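Local coordinates for protein LP04448p (Drosophila melanogaster, PDB 4QMH) that is Mini spindles, an XMAP215-family protein that drives microtubule polymerization and whose fourth TOG domain probably binds tubulin, at residues V12-Q17 with S46-I51; E36-L41 with Q75-I80. All coordinates share one frame; numbering follows the deposited sequence.

Interaction 1 of 2, residues V12-Q17 with S46-I51; sequences VDIAPQ and SEARLI
A single backbone bridge joins the loop before helix 20-26 of this TOG domain to the turn that follows helix 31-48, with Val12 set against Ile51. The CA atoms of Val12 and Ile51 lie 4.5 Å apart. Val12 N donates to Leu50 O at 2.9 Å in a nearly straight bond, with an N-H...O angle of 170°. Ile51 CA approaches Val12 O at 3.1 Å in a CA-H...O contact, and backbone bonding of Val12 carries on to Lys52.

Beside the bridge is a small apolar patch. Val12 CB and Ile14 CG2 both rest on the methyl of Ala48, in the last turn of the helix, Ile14 CG2 being 3.8 Å from Ala48 CB. Arg49 then leaves the helix with positive phi, and the chain turns so that Leu50 and Ile51 run beside Val12. TOG domains are stacks of HEAT-like helical repeats, and here this turn leads from helix 31-48 toward helix 58-66. Ile14 and Ile51 both hold CG1 between the backbone N and the carbonyl carbon (chi1 63° and 66°). Their side chains then meet obliquely through like methyls: CG2 of Ile14 is 3.7 Å from CG2 of Ile51, and CD1 of Ile14 is 3.8 Å from CD1 of Ile51. Leu84 and Ala87 of helix 71-88 pack on Ile51, and Ile44 and Ile55 on Ile14. Asp13 OD1 accepts from Ala15 N at 3.0 Å, forming an Asx turn, and also bonds to Ser54 OG.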
loop_
_atom_site.group_PDB
_atom_site.type_symbol
_atom_site.label_atom_id
_atom_site.label_comp_id
_atom_site.label_asym_id
_atom_site.label_seq_id
_atom_site.Cartn_x
_atom_site.Cartn_y
_atom_site.Cartn_z
ATOM N N VAL A 12 -16.239 15.466 -13.246
ATOM C CA VAL A 12 -15.566 15.886 -14.468
ATOM C C VAL A 12 -14.665 14.767 -14.978
ATOM O O VAL A 12 -13.918 14.168 -14.210
ATOM C CB VAL A 12 -14.708 17.143 -14.211
ATOM C CG1 VAL A 12 -13.911 17.526 -15.458
ATOM C CG2 VAL A 12 -15.580 18.306 -13.740
ATOM N N ASP A 13 -14.732 14.485 -16.276
ATOM C CA ASP A 13 -13.782 13.572 -16.886
ATOM C C ASP A 13 -12.535 14.369 -17.266
ATOM O O ASP A 13 -12.577 15.172 -18.196
ATOM C CB ASP A 13 -14.393 12.910 -18.124
ATOM C CG ASP A 13 -13.453 11.920 -18.783
ATOM O OD1 ASP A 13 -12.395 11.605 -18.194
ATOM O OD2 ASP A 13 -13.776 11.450 -19.895
ATOM N N ILE A 14 -11.436 14.165 -16.546
ATOM C CA ILE A 14 -10.207 14.907 -16.845
ATOM C C ILE A 14 -9.293 14.188 -17.834
ATOM O O ILE A 14 -8.225 14.693 -18.174
ATOM C CB ILE A 14 -9.398 15.276 -15.577
ATOM C CG1 ILE A 14 -8.927 14.020 -14.843
ATOM C CG2 ILE A 14 -10.207 16.205 -14.677
ATOM C CD1 ILE A 14 -7.889 14.308 -13.762
ATOM N N ALA A 15 -9.700 13.012 -18.297
ATOM C CA ALA A 15 -8.871 12.276 -19.251
ATOM C C ALA A 15 -8.403 13.132 -20.436
ATOM O O ALA A 15 -7.240 13.068 -20.808
ATOM C CB ALA A 15 -9.568 11.013 -19.734
ATOM N N PRO A 16 -9.309 13.921 -21.041
ATOM C CA PRO A 16 -8.872 14.742 -22.177
ATOM C C PRO A 16 -7.752 15.728 -21.831
ATOM O O PRO A 16 -7.029 16.157 -22.732
ATOM C CB PRO A 16 -10.142 15.504 -22.560
ATOM C CG PRO A 16 -11.245 14.586 -22.167
ATOM C CD PRO A 16 -10.774 13.961 -20.876
ATOM N N GLN A 17 -7.610 16.075 -20.553
ATOM C CA GLN A 17 -6.578 17.026 -20.127
ATOM C C GLN A 17 -5.242 16.344 -19.849
ATOM O O GLN A 17 -4.215 17.014 -19.694
ATOM C CB GLN A 17 -7.029 17.788 -18.874
ATOM C CG GLN A 17 -8.225 18.705 -19.094
ATOM C CD GLN A 17 -8.486 19.615 -17.903
ATOM O OE1 GLN A 17 -7.726 20.548 -17.634
ATOM N NE2 GLN A 17 -9.570 19.353 -17.194
ATOM N N SER A 46 -7.492 20.247 -8.993
ATOM C CA SER A 46 -8.133 21.250 -8.145
ATOM C C SER A 46 -9.309 21.936 -8.832
ATOM O O SER A 46 -10.356 22.172 -8.220
ATOM C CB SER A 46 -7.116 22.315 -7.721
ATOM O OG SER A 46 -6.258 21.802 -6.720
ATOM N N GLU A 47 -9.127 22.273 -10.102
ATOM C CA GLU A 47 -10.155 23.005 -10.841
ATOM C C GLU A 47 -11.383 22.122 -11.070
ATOM O O GLU A 47 -12.518 22.598 -11.014
ATOM C CB GLU A 47 -9.596 23.502 -12.178
ATOM C CG GLU A 47 -10.630 24.195 -13.079
ATOM C CD GLU A 47 -11.186 25.491 -12.493
ATOM O OE1 GLU A 47 -10.723 25.923 -11.414
ATOM O OE2 GLU A 47 -12.091 26.084 -13.122
ATOM N N ALA A 48 -11.162 20.834 -11.327
ATOM C CA ALA A 48 -12.273 19.903 -11.507
ATOM C C ALA A 48 -12.996 19.575 -10.191
ATOM O O ALA A 48 -14.227 19.437 -10.156
ATOM C CB ALA A 48 -11.785 18.626 -12.194
ATOM N N ARG A 49 -12.208 19.473 -9.122
ATOM C CA ARG A 49 -12.651 19.106 -7.770
ATOM C C ARG A 49 -13.091 17.646 -7.634
ATOM O O ARG A 49 -12.500 16.894 -6.862
ATOM C CB ARG A 49 -13.719 20.041 -7.200
ATOM C CG ARG A 49 -14.019 19.713 -5.739
ATOM C CD ARG A 49 -15.019 20.672 -5.128
ATOM N NE ARG A 49 -15.358 20.278 -3.770
ATOM C CZ ARG A 49 -16.358 20.802 -3.072
ATOM N NH1 ARG A 49 -17.119 21.747 -3.615
ATOM N NH2 ARG A 49 -16.603 20.378 -1.835
ATOM N N LEU A 50 -14.140 17.265 -8.354
ATOM C CA LEU A 50 -14.594 15.873 -8.354
ATOM C C LEU A 50 -14.481 15.318 -9.758
ATOM O O LEU A 50 -14.935 15.943 -10.714
ATOM C CB LEU A 50 -16.037 15.752 -7.853
ATOM C CG LEU A 50 -16.349 16.273 -6.450
ATOM C CD1 LEU A 50 -17.808 15.975 -6.118
ATOM C CD2 LEU A 50 -15.408 15.699 -5.387
ATOM N N ILE A 51 -13.861 14.146 -9.883
ATOM C CA ILE A 51 -13.531 13.597 -11.199
ATOM C C ILE A 51 -13.991 12.150 -11.382
ATOM O O ILE A 51 -14.235 11.434 -10.413
ATOM C CB ILE A 51 -12.010 13.700 -11.506
ATOM C CG1 ILE A 51 -11.193 12.805 -10.560
ATOM C CG2 ILE A 51 -11.522 15.152 -11.406
ATOM C CD1 ILE A 51 -9.704 12.868 -10.787
#

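Interaction 2 of 2, residues E36-L41 with Q75-I80; sequences EGLTKL and QTTLAI
Thr77 OG1 is hydrogen-bonded to the backbone O of Ile73, one turn earlier in its own helix, and Leu38 CD1 lies 3.5 Å from this Thr77 OG1. The hydroxyl is thus tied to its own backbone while it takes part in the packing. The Leu38 side chain crosses that of Thr77 at about a right angle. The same CD1 of Leu38 also meets Thr76 CG2, at 3.9 Å. Thr76 has OG1 beside the backbone N (chi1 -64°), which puts CG2 anti to that N and against Leu38 CD1. Thr76 OG1 bonds to Lys72 O.

The two segments belong to helices 31-48 and 71-88, neighbours in the TOG solenoid. The axes of residues 36-41 and 75-80 run in nearly the same direction, 13° apart, and approach to 10.8 Å. Ile80 touches both Leu38 and Leu41, with a different branch for each. Its CD1 touches Leu38 CB at 3.5 Å and Leu38 CD2 at 3.7 Å. Its other branch, CG2, meets Leu41 CD2 at 3.8 Å. Leu38, Leu41, Thr77 and Ile80 are buried, while Thr76 is partly exposed. Helix 58-66 adds Leu62 against Leu41 and Leu66 against Thr77, while Met26 of helix 20-26 packs on Leu38.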
loop_
_atom_site.group_PDB
_atom_site.type_symbol
_atom_site.label_atom_id
_atom_site.label_comp_id
_atom_site.label_asym_id
_atom_site.label_seq_id
_atom_site.Cartn_x
_atom_site.Cartn_y
_atom_site.Cartn_z
ATOM N N GLU A 36 7.224 20.958 -12.876
ATOM C CA GLU A 36 6.307 21.821 -13.608
ATOM C C GLU A 36 5.109 21.034 -14.121
ATOM O O GLU A 36 3.982 21.537 -14.123
ATOM C CB GLU A 36 7.021 22.528 -14.758
ATOM C CG GLU A 36 8.084 23.522 -14.307
ATOM C CD GLU A 36 7.510 24.673 -13.504
ATOM O OE1 GLU A 36 6.321 25.005 -13.701
ATOM O OE2 GLU A 36 8.254 25.252 -12.684
ATOM N N GLY A 37 5.352 19.805 -14.562
ATOM C CA GLY A 37 4.278 18.934 -15.001
ATOM C C GLY A 37 3.331 18.629 -13.865
ATOM O O GLY A 37 2.111 18.695 -14.020
ATOM N N LEU A 38 3.888 18.274 -12.712
ATOM C CA LEU A 38 3.049 17.998 -11.551
ATOM C C LEU A 38 2.288 19.250 -11.126
ATOM O O LEU A 38 1.152 19.153 -10.675
ATOM C CB LEU A 38 3.887 17.457 -10.394
ATOM C CG LEU A 38 4.588 16.129 -10.679
ATOM C CD1 LEU A 38 5.449 15.729 -9.479
ATOM C CD2 LEU A 38 3.579 15.060 -11.002
ATOM N N THR A 39 2.899 20.421 -11.292
ATOM C CA THR A 39 2.219 21.668 -10.937
ATOM C C THR A 39 0.971 21.851 -11.788
ATOM O O THR A 39 -0.090 22.225 -11.277
ATOM C CB THR A 39 3.137 22.888 -11.073
ATOM O OG1 THR A 39 4.133 22.832 -10.050
ATOM C CG2 THR A 39 2.346 24.185 -10.906
ATOM N N LYS A 40 1.095 21.574 -13.080
ATOM C CA LYS A 40 -0.048 21.673 -13.989
ATOM C C LYS A 40 -1.116 20.648 -13.618
ATOM O O LYS A 40 -2.308 20.954 -13.636
ATOM C CB LYS A 40 0.381 21.462 -15.440
ATOM C CG LYS A 40 1.252 22.591 -16.018
ATOM C CD LYS A 40 1.603 22.289 -17.470
ATOM C CE LYS A 40 2.376 23.420 -18.118
ATOM N NZ LYS A 40 3.759 23.534 -17.597
ATOM N N LEU A 41 -0.670 19.436 -13.278
ATOM C CA LEU A 41 -1.568 18.351 -12.902
ATOM C C LEU A 41 -2.381 18.701 -11.661
ATOM O O LEU A 41 -3.584 18.457 -11.601
ATOM C CB LEU A 41 -0.767 17.066 -12.649
ATOM C CG LEU A 41 -1.649 15.904 -12.190
ATOM C CD1 LEU A 41 -2.705 15.572 -13.230
ATOM C CD2 LEU A 41 -0.802 14.699 -11.889
ATOM N N GLN A 75 7.894 13.130 -3.161
ATOM C CA GLN A 75 7.039 13.658 -2.110
ATOM C C GLN A 75 5.843 14.415 -2.679
ATOM O O GLN A 75 4.713 14.241 -2.224
ATOM C CB GLN A 75 7.849 14.539 -1.170
ATOM C CG GLN A 75 8.893 13.736 -0.412
ATOM C CD GLN A 75 10.024 14.587 0.106
ATOM O OE1 GLN A 75 9.930 15.815 0.128
ATOM N NE2 GLN A 75 11.112 13.936 0.526
ATOM N N THR A 76 6.096 15.239 -3.690
ATOM C CA THR A 76 5.030 15.989 -4.338
ATOM C C THR A 76 4.003 15.027 -4.923
ATOM O O THR A 76 2.785 15.263 -4.850
ATOM C CB THR A 76 5.586 16.915 -5.441
ATOM O OG1 THR A 76 6.439 17.899 -4.837
ATOM C CG2 THR A 76 4.444 17.632 -6.173
ATOM N N THR A 77 4.492 13.937 -5.503
ATOM C CA THR A 77 3.620 12.947 -6.122
ATOM C C THR A 77 2.708 12.275 -5.088
ATOM O O THR A 77 1.538 12.014 -5.367
ATOM C CB THR A 77 4.427 11.913 -6.950
ATOM O OG1 THR A 77 5.220 12.600 -7.929
ATOM C CG2 THR A 77 3.522 10.921 -7.635
ATOM N N LEU A 78 3.220 12.008 -3.885
ATOM C CA LEU A 78 2.363 11.462 -2.834
ATOM C C LEU A 78 1.211 12.420 -2.536
ATOM O O LEU A 78 0.060 11.996 -2.435
ATOM C CB LEU A 78 3.154 11.161 -1.559
ATOM C CG LEU A 78 4.101 9.962 -1.636
ATOM C CD1 LEU A 78 5.127 10.043 -0.504
ATOM C CD2 LEU A 78 3.335 8.626 -1.604
ATOM N N ALA A 79 1.530 13.709 -2.413
ATOM C CA ALA A 79 0.514 14.733 -2.180
ATOM C C ALA A 79 -0.514 14.732 -3.300
ATOM O O ALA A 79 -1.718 14.824 -3.051
ATOM C CB ALA A 79 1.164 16.114 -2.051
ATOM N N ILE A 80 -0.049 14.643 -4.542
ATOM C CA ILE A 80 -0.979 14.603 -5.674
ATOM C C ILE A 80 -1.875 13.371 -5.661
ATOM O O ILE A 80 -3.064 13.453 -5.977
ATOM C CB ILE A 80 -0.235 14.696 -7.014
ATOM C CG1 ILE A 80 0.283 16.120 -7.218
ATOM C CG2 ILE A 80 -1.159 14.308 -8.161
ATOM C CD1 ILE A 80 1.283 16.243 -8.344
#

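How the interactions relate
From the N terminus, the chain first passes residues 12-17, then helix 20-26, and enters helix 31-48. Residues 36-41 of interaction 2 lie in the middle of that helix; residues 46-51 of interaction 1 take in its last turn and the turn after it. Interaction 1 closes a loop of 28 intervening residues there. Helix 58-66 follows, and residues 75-80 of helix 71-88 close interaction 2 across 33 residues. The segments alternate, so the two loops cross. Their centres are 15 Å apart and the contacts do not touch. Interaction 1 ties the loop before helix 20-26 to the end of helix 31-48. Interaction 2 ties that helix to helix 71-88.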